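Local coordinates for short chain dehydrogenase (Salmonella typhi, PDB 3G1T), which is probably an NAD(P)-dependent oxidoreductase of the short-chain dehydrogenase family, built on a Rossmann fold and assembled from two copies, at residues 148-160 against 167-181. Numbering follows the deposited sequence.
Sequences SLVFTSSSVGRQG and YATSKFATEGMMQVL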
ATOM      1  N   SER A 148      13.401  11.429  14.769  1.00 13.83           N
ATOM      2  CA  SER A 148      13.652  10.303  13.773  1.00 14.10           C
ATOM      3  C   SER A 148      12.441   9.326  13.854  1.00 15.53           C
ATOM      4  O   SER A 148      12.115   8.826  14.932  1.00 14.34           O
ATOM      5  CB  SER A 148      14.945   9.553  14.101  1.00 15.65           C
ATOM      6  OG  SER A 148      15.148   8.460  13.180  1.00 17.27           O
ATOM      7  N   LEU A 149      11.760   9.157  12.735  1.00 13.69           N
ATOM      8  CA  LEU A 149      10.533   8.302  12.631  1.00 13.42           C
ATOM      9  C   LEU A 149      10.966   7.137  11.682  1.00 16.44           C
ATOM     10  O   LEU A 149      11.539   7.346  10.580  1.00 13.73           O
ATOM     11  CB  LEU A 149       9.424   9.144  11.976  1.00 13.29           C
ATOM     12  CG  LEU A 149       8.135   8.411  11.514  1.00 15.06           C
ATOM     13  CD1 LEU A 149       7.459   7.832  12.753  1.00 14.36           C
ATOM     14  CD2 LEU A 149       7.224   9.420  10.897  1.00 15.32           C
ATOM     15  N   VAL A 150      10.780   5.916  12.169  1.00 16.99           N
ATOM     16  CA  VAL A 150      11.283   4.771  11.460  1.00 15.34           C
ATOM     17  C   VAL A 150      10.111   3.823  11.267  1.00 15.90           C
ATOM     18  O   VAL A 150       9.393   3.527  12.244  1.00 15.24           O
ATOM     19  CB  VAL A 150      12.423   4.052  12.270  1.00 14.79           C
ATOM     20  CG1 VAL A 150      12.806   2.713  11.508  1.00 14.32           C
ATOM     21  CG2 VAL A 150      13.664   5.057  12.352  1.00 14.76           C
ATOM     22  N   PHE A 151       9.935   3.347  10.033  1.00 15.87           N
ATOM     23  CA  PHE A 151       8.945   2.283   9.735  1.00 15.89           C
ATOM     24  C   PHE A 151       9.649   0.971   9.471  1.00 13.45           C
ATOM     25  O   PHE A 151      10.801   0.932   9.090  1.00 16.55           O
ATOM     26  CB  PHE A 151       8.084   2.649   8.515  1.00 14.26           C
ATOM     27  CG  PHE A 151       7.219   3.886   8.715  1.00 16.25           C
ATOM     28  CD1 PHE A 151       5.958   3.810   9.313  1.00 15.43           C
ATOM     29  CD2 PHE A 151       7.731   5.160   8.324  1.00 15.02           C
ATOM     30  CE1 PHE A 151       5.100   4.968   9.488  1.00 16.83           C
ATOM     31  CE2 PHE A 151       6.898   6.316   8.513  1.00 13.28           C
ATOM     32  CZ  PHE A 151       5.646   6.259   9.069  1.00 15.40           C
ATOM     33  N   THR A 152       8.905  -0.139   9.679  1.00 14.67           N
ATOM     34  CA  THR A 152       9.430  -1.493   9.350  1.00 15.05           C
ATOM     35  C   THR A 152       8.947  -1.914   7.969  1.00 15.02           C
ATOM     36  O   THR A 152       7.755  -1.905   7.673  1.00 17.68           O
ATOM     37  CB  THR A 152       8.964  -2.484  10.438  1.00 15.26           C
ATOM     38  OG1 THR A 152       9.441  -2.049  11.703  1.00 16.98           O
ATOM     39  CG2 THR A 152       9.575  -3.893  10.078  1.00 18.93           C
ATOM     40  N   SER A 153       9.912  -2.202   7.117  1.00 13.37           N
ATOM     41  CA  SER A 153       9.647  -2.732   5.760  1.00 16.78           C
ATOM     42  C   SER A 153      10.094  -4.208   5.643  1.00 17.90           C
ATOM     43  O   SER A 153      10.220  -4.955   6.667  1.00 17.58           O
ATOM     44  CB  SER A 153      10.338  -1.863   4.685  1.00 18.99           C
ATOM     45  OG  SER A 153       9.767  -2.189   3.399  1.00 17.63           O
ATOM     46  N   SER A 154      10.202  -4.646   4.403  1.00 15.47           N
ATOM     47  CA  SER A 154      10.547  -6.080   4.095  1.00 17.11           C
ATOM     48  C   SER A 154      11.131  -6.123   2.694  1.00 17.45           C
ATOM     49  O   SER A 154      10.928  -5.159   1.928  1.00 18.93           O
ATOM     50  CB  SER A 154       9.310  -7.015   4.233  1.00 18.76           C
ATOM     51  OG  SER A 154       9.710  -8.239   3.666  1.00 18.54           O
ATOM     52  N   SER A 155      11.916  -7.154   2.342  1.00 16.58           N
ATOM     53  CA  SER A 155      12.338  -7.244   0.938  1.00 16.96           C
ATOM     54  C   SER A 155      11.111  -7.301   0.014  1.00 16.63           C
ATOM     55  O   SER A 155      11.155  -6.788  -1.068  1.00 15.02           O
ATOM     56  CB  SER A 155      13.298  -8.410   0.727  1.00 19.42           C
ATOM     57  OG  SER A 155      12.533  -9.617   0.921  1.00 18.95           O
ATOM     58  N   VAL A 156       9.999  -7.852   0.500  1.00 16.57           N
ATOM     59  CA  VAL A 156       8.769  -7.904  -0.331  1.00 16.82           C
ATOM     60  C   VAL A 156       7.989  -6.615  -0.376  1.00 17.14           C
ATOM     61  O   VAL A 156       6.992  -6.592  -1.102  1.00 16.55           O
ATOM     62  CB  VAL A 156       7.763  -9.011   0.046  1.00 14.89           C
ATOM     63  CG1 VAL A 156       8.376 -10.362  -0.314  1.00 21.61           C
ATOM     64  CG2 VAL A 156       7.298  -8.950   1.554  1.00 19.01           C
ATOM     65  N   GLY A 157       8.501  -5.580   0.322  1.00 18.17           N
ATOM     66  CA  GLY A 157       8.065  -4.167   0.113  1.00 17.56           C
ATOM     67  C   GLY A 157       8.764  -3.391  -0.967  1.00 16.75           C
ATOM     68  O   GLY A 157       8.376  -2.261  -1.246  1.00 16.94           O
ATOM     69  N   ARG A 158       9.740  -3.997  -1.613  1.00 14.74           N
ATOM     70  CA  ARG A 158      10.591  -3.398  -2.678  1.00 16.22           C
ATOM     71  C   ARG A 158      10.372  -4.201  -3.951  1.00 17.78           C
ATOM     72  O   ARG A 158      10.339  -3.629  -5.060  1.00 18.83           O
ATOM     73  CB  ARG A 158      12.077  -3.397  -2.371  1.00 18.91           C
ATOM     74  CG  ARG A 158      12.541  -2.413  -1.353  1.00 22.62           C
ATOM     75  CD  ARG A 158      12.137  -2.834   0.035  1.00 21.34           C
ATOM     76  NE  ARG A 158      12.980  -2.144   1.041  1.00 22.54           N
ATOM     77  CZ  ARG A 158      14.193  -2.547   1.468  1.00 22.66           C
ATOM     78  NH1 ARG A 158      14.697  -3.706   1.085  1.00 21.05           N
ATOM     79  NH2 ARG A 158      14.854  -1.826   2.392  1.00 22.11           N
ATOM     80  N   GLN A 159      10.162  -5.517  -3.796  1.00 15.39           N
ATOM     81  CA  GLN A 159       9.887  -6.360  -4.968  1.00 18.23           C
ATOM     82  C   GLN A 159       8.894  -7.420  -4.540  1.00 16.88           C
ATOM     83  O   GLN A 159       9.160  -8.253  -3.693  1.00 17.83           O
ATOM     84  CB  GLN A 159      11.184  -6.970  -5.548  1.00 22.47           C
ATOM     85  CG  GLN A 159      10.904  -7.865  -6.759  1.00 33.15           C
ATOM     86  CD  GLN A 159      10.326  -7.081  -7.954  1.00 30.98           C
ATOM     87  OE1 GLN A 159      10.739  -5.924  -8.218  1.00 35.25           O
ATOM     88  NE2 GLN A 159       9.347  -7.685  -8.667  1.00 33.18           N
ATOM     89  N   GLY A 160       7.697  -7.382  -5.105  1.00 16.26           N
ATOM     90  CA  GLY A 160       6.675  -8.321  -4.764  1.00 17.21           C
ATOM     91  C   GLY A 160       7.053  -9.743  -5.207  1.00 18.77           C
ATOM     92  O   GLY A 160       7.698  -9.938  -6.218  1.00 17.35           O
ATOM     93  N   TYR A 167       0.658  -8.942   3.119  1.00 12.59           N
ATOM     94  CA  TYR A 167       1.909  -8.447   3.728  1.00 14.32           C
ATOM     95  C   TYR A 167       2.734  -7.579   2.739  1.00 13.51           C
ATOM     96  O   TYR A 167       3.112  -6.428   3.069  1.00 15.61           O
ATOM     97  CB  TYR A 167       2.786  -9.624   4.181  1.00 16.08           C
ATOM     98  CG  TYR A 167       3.920  -9.151   5.102  1.00 17.46           C
ATOM     99  CD1 TYR A 167       3.613  -8.668   6.406  1.00 17.64           C
ATOM    100  CD2 TYR A 167       5.274  -9.144   4.685  1.00 16.82           C
ATOM    101  CE1 TYR A 167       4.636  -8.249   7.279  1.00 18.03           C
ATOM    102  CE2 TYR A 167       6.301  -8.694   5.580  1.00 17.57           C
ATOM    103  CZ  TYR A 167       5.950  -8.301   6.842  1.00 17.80           C
ATOM    104  OH  TYR A 167       6.889  -7.841   7.733  1.00 23.75           O
ATOM    105  N   ALA A 168       3.086  -8.157   1.579  1.00 13.02           N
ATOM    106  CA  ALA A 168       3.887  -7.439   0.553  1.00 13.31           C
ATOM    107  C   ALA A 168       3.182  -6.105   0.149  1.00 14.74           C
ATOM    108  O   ALA A 168       3.841  -5.057   0.111  1.00 16.22           O
ATOM    109  CB  ALA A 168       4.036  -8.259  -0.658  1.00 14.09           C
ATOM    110  N   THR A 169       1.882  -6.201  -0.147  1.00 12.35           N
ATOM    111  CA  THR A 169       1.032  -5.032  -0.492  1.00 14.36           C
ATOM    112  C   THR A 169       1.206  -3.982   0.594  1.00 16.50           C
ATOM    113  O   THR A 169       1.396  -2.772   0.284  1.00 14.74           O
ATOM    114  CB  THR A 169      -0.429  -5.427  -0.733  1.00 13.73           C
ATOM    115  OG1 THR A 169      -0.469  -6.449  -1.752  1.00 14.21           O
ATOM    116  CG2 THR A 169      -1.303  -4.200  -1.268  1.00 11.54           C
ATOM    117  N   SER A 170       1.070  -4.401   1.854  1.00 15.11           N
ATOM    118  CA  SER A 170       1.139  -3.426   3.003  1.00 17.16           C
ATOM    119  C   SER A 170       2.536  -2.853   3.218  1.00 16.17           C
ATOM    120  O   SER A 170       2.670  -1.724   3.733  1.00 15.21           O
ATOM    121  CB  SER A 170       0.702  -4.093   4.318  1.00 18.91           C
ATOM    122  OG  SER A 170       1.751  -4.926   4.846  1.00 14.87           O
ATOM    123  N   LYS A 171       3.607  -3.613   2.864  1.00 15.51           N
ATOM    124  CA  LYS A 171       4.946  -3.081   2.970  1.00 15.62           C
ATOM    125  C   LYS A 171       5.306  -2.129   1.778  1.00 16.13           C
ATOM    126  O   LYS A 171       6.029  -1.151   1.980  1.00 15.21           O
ATOM    127  CB  LYS A 171       5.972  -4.229   3.218  1.00 16.07           C
ATOM    128  CG  LYS A 171       5.683  -4.975   4.561  1.00 17.95           C
ATOM    129  CD  LYS A 171       5.734  -4.055   5.790  1.00 16.19           C
ATOM    130  CE  LYS A 171       5.701  -4.734   7.182  1.00 19.93           C
ATOM    131  NZ  LYS A 171       5.750  -3.648   8.256  1.00 17.33           N
ATOM    132  N   PHE A 172       4.794  -2.404   0.583  1.00 14.18           N
ATOM    133  CA  PHE A 172       4.874  -1.389  -0.487  1.00 16.00           C
ATOM    134  C   PHE A 172       4.172  -0.131   0.022  1.00 14.88           C
ATOM    135  O   PHE A 172       4.710   1.012  -0.109  1.00 14.82           O
ATOM    136  CB  PHE A 172       4.172  -1.925  -1.740  1.00 15.73           C
ATOM    137  CG  PHE A 172       5.119  -2.531  -2.735  1.00 15.41           C
ATOM    138  CD1 PHE A 172       5.592  -3.860  -2.528  1.00 14.13           C
ATOM    139  CD2 PHE A 172       5.600  -1.790  -3.789  1.00 14.77           C
ATOM    140  CE1 PHE A 172       6.476  -4.439  -3.442  1.00 14.73           C
ATOM    141  CE2 PHE A 172       6.487  -2.337  -4.780  1.00 14.30           C
ATOM    142  CZ  PHE A 172       6.943  -3.718  -4.564  1.00 14.71           C
ATOM    143  N   ALA A 173       2.981  -0.267   0.635  1.00 14.92           N
ATOM    144  CA  ALA A 173       2.245   0.939   1.128  1.00 15.33           C
ATOM    145  C   ALA A 173       3.067   1.675   2.195  1.00 16.84           C
ATOM    146  O   ALA A 173       3.065   2.946   2.307  1.00 15.38           O
ATOM    147  CB  ALA A 173       0.875   0.538   1.748  1.00 13.57           C
ATOM    148  N   THR A 174       3.773   0.887   3.018  1.00 14.92           N
ATOM    149  CA  THR A 174       4.594   1.485   4.054  1.00 15.68           C
ATOM    150  C   THR A 174       5.760   2.311   3.433  1.00 15.13           C
ATOM    151  O   THR A 174       6.053   3.459   3.930  1.00 16.03           O
ATOM    152  CB  THR A 174       5.219   0.354   4.957  1.00 14.35           C
ATOM    153  OG1 THR A 174       4.135  -0.346   5.594  1.00 15.43           O
ATOM    154  CG2 THR A 174       6.093   1.022   6.042  1.00 12.13           C
ATOM    155  N   GLU A 175       6.440   1.787   2.384  1.00 14.75           N
ATOM    156  CA  GLU A 175       7.489   2.610   1.644  1.00 13.78           C
ATOM    157  C   GLU A 175       6.909   3.924   1.070  1.00 14.54           C
ATOM    158  O   GLU A 175       7.492   4.978   1.229  1.00 16.47           O
ATOM    159  CB  GLU A 175       8.159   1.772   0.507  1.00 15.23           C
ATOM    160  CG  GLU A 175       8.862   0.485   1.171  1.00 14.09           C
ATOM    161  CD  GLU A 175      10.254   0.768   1.754  1.00 17.90           C
ATOM    162  OE1 GLU A 175      10.622   1.982   1.834  1.00 19.38           O
ATOM    163  OE2 GLU A 175      10.998  -0.223   2.088  1.00 18.10           O
ATOM    164  N   GLY A 176       5.777   3.831   0.407  1.00 15.68           N
ATOM    165  CA  GLY A 176       5.086   5.029  -0.077  1.00 14.65           C
ATOM    166  C   GLY A 176       4.784   6.063   1.001  1.00 13.19           C
ATOM    167  O   GLY A 176       5.080   7.296   0.861  1.00 15.64           O
ATOM    168  N   MET A 177       4.217   5.595   2.099  1.00 13.07           N
ATOM    169  CA  MET A 177       3.786   6.522   3.162  1.00 15.42           C
ATOM    170  C   MET A 177       5.032   7.119   3.819  1.00 17.23           C
ATOM    171  O   MET A 177       5.088   8.330   4.110  1.00 16.79           O
ATOM    172  CB  MET A 177       2.868   5.777   4.110  1.00 18.12           C
ATOM    173  CG  MET A 177       2.744   6.299   5.538  1.00 25.60           C
ATOM    174  SD  MET A 177       1.671   5.270   6.664  1.00 15.92           S
ATOM    175  CE  MET A 177       2.453   3.677   6.705  1.00 25.14           C
ATOM    176  N   MET A 178       6.088   6.311   4.002  1.00 15.17           N
ATOM    177  CA  MET A 178       7.365   6.828   4.477  1.00 14.35           C
ATOM    178  C   MET A 178       7.935   7.905   3.511  1.00 14.39           C
ATOM    179  O   MET A 178       8.316   9.007   3.985  1.00 16.32           O
ATOM    180  CB  MET A 178       8.421   5.731   4.607  1.00 13.17           C
ATOM    181  CG  MET A 178       9.930   6.267   4.879  1.00 15.91           C
ATOM    182  SD  MET A 178      10.965   6.771   3.562  1.00  7.90           S
ATOM    183  CE  MET A 178      11.208   5.026   2.830  1.00 15.67           C
ATOM    184  N   GLN A 179       7.874   7.678   2.191  1.00 13.15           N
ATOM    185  CA  GLN A 179       8.388   8.681   1.179  1.00 14.42           C
ATOM    186  C   GLN A 179       7.588   9.964   1.193  1.00 15.28           C
ATOM    187  O   GLN A 179       8.241  11.012   1.137  1.00 12.86           O
ATOM    188  CB  GLN A 179       8.358   8.138  -0.250  1.00 13.16           C
ATOM    189  CG  GLN A 179       9.387   6.994  -0.393  1.00 12.22           C
ATOM    190  CD  GLN A 179       9.501   6.516  -1.812  1.00 14.61           C
ATOM    191  OE1 GLN A 179       9.143   7.219  -2.764  1.00 15.75           O
ATOM    192  NE2 GLN A 179      10.033   5.299  -1.979  1.00 16.02           N
ATOM    193  N   VAL A 180       6.272   9.882   1.378  1.00 12.93           N
ATOM    194  CA  VAL A 180       5.411  11.138   1.497  1.00 12.91           C
ATOM    195  C   VAL A 180       5.873  11.951   2.711  1.00 15.13           C
ATOM    196  O   VAL A 180       6.113  13.177   2.610  1.00 16.20           O
ATOM    197  CB  VAL A 180       3.929  10.829   1.544  1.00 11.03           C
ATOM    198  CG1 VAL A 180       3.050  12.125   1.808  1.00 15.26           C
ATOM    199  CG2 VAL A 180       3.536  10.247   0.169  1.00 13.94           C
ATOM    200  N   LEU A 181       5.939  11.276   3.882  1.00 14.32           N
ATOM    201  CA  LEU A 181       6.334  11.925   5.125  1.00 14.89           C
ATOM    202  C   LEU A 181       7.741  12.534   5.025  1.00 15.61           C
ATOM    203  O   LEU A 181       7.970  13.710   5.412  1.00 17.42           O
ATOM    204  CB  LEU A 181       6.351  10.859   6.288  1.00 14.47           C
ATOM    205  CG  LEU A 181       4.972  10.518   6.723  1.00 12.41           C
ATOM    206  CD1 LEU A 181       4.937   9.140   7.429  1.00 16.41           C
ATOM    207  CD2 LEU A 181       4.371  11.553   7.714  1.00 16.29           C
TER
HETATM  208  O   HOH W   1       9.985  -7.316   7.884  1.00 25.71           O
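Three polar bonds tie Thr152, Ser153 and Arg158 to the helix 167-181. Lys171 NZ donates to Thr152 O at 2.7 Å, from 47° above the carbonyl plane; a bend at chi2 (-59°) turns its chain there, past Ser154 CB. Glu175 OE2 takes two donors from opposite faces of its carboxylate: Ser153 OG at 2.7 Å and, in a salt bridge, Arg158 NE at 3.0 Å. Thr242 also meets both Glu175 and Arg158, and Asp244 pairs with the guanidinium. Ser154, Tyr167 and Lys171 match the Ser-Tyr-Lys catalytic triad of the family, consistent with an active site here; Ser154 CB lies 3.7 Å from Tyr167 CE2, and one water joins Tyr167 OH to Ser153 O.

Among the aromatic contacts, Gly157 O sits 3.4 Å above the Phe172 ring, over its centre. The Phe151 ring receives Leu181 CD1 at its edge (3.4 Å from CZ) and Met177 in an oblique Met-aromatic contact, SD 5.3 Å from the centroid.

Strand 147-152 and helix 165-185 open a beta-alpha-beta unit that continues into strand 190-196; the axes of 148-152 and 167-181 run nearly antiparallel (164°), with helix 116-142 alongside and Phe172 meeting Phe172 of the second subunit.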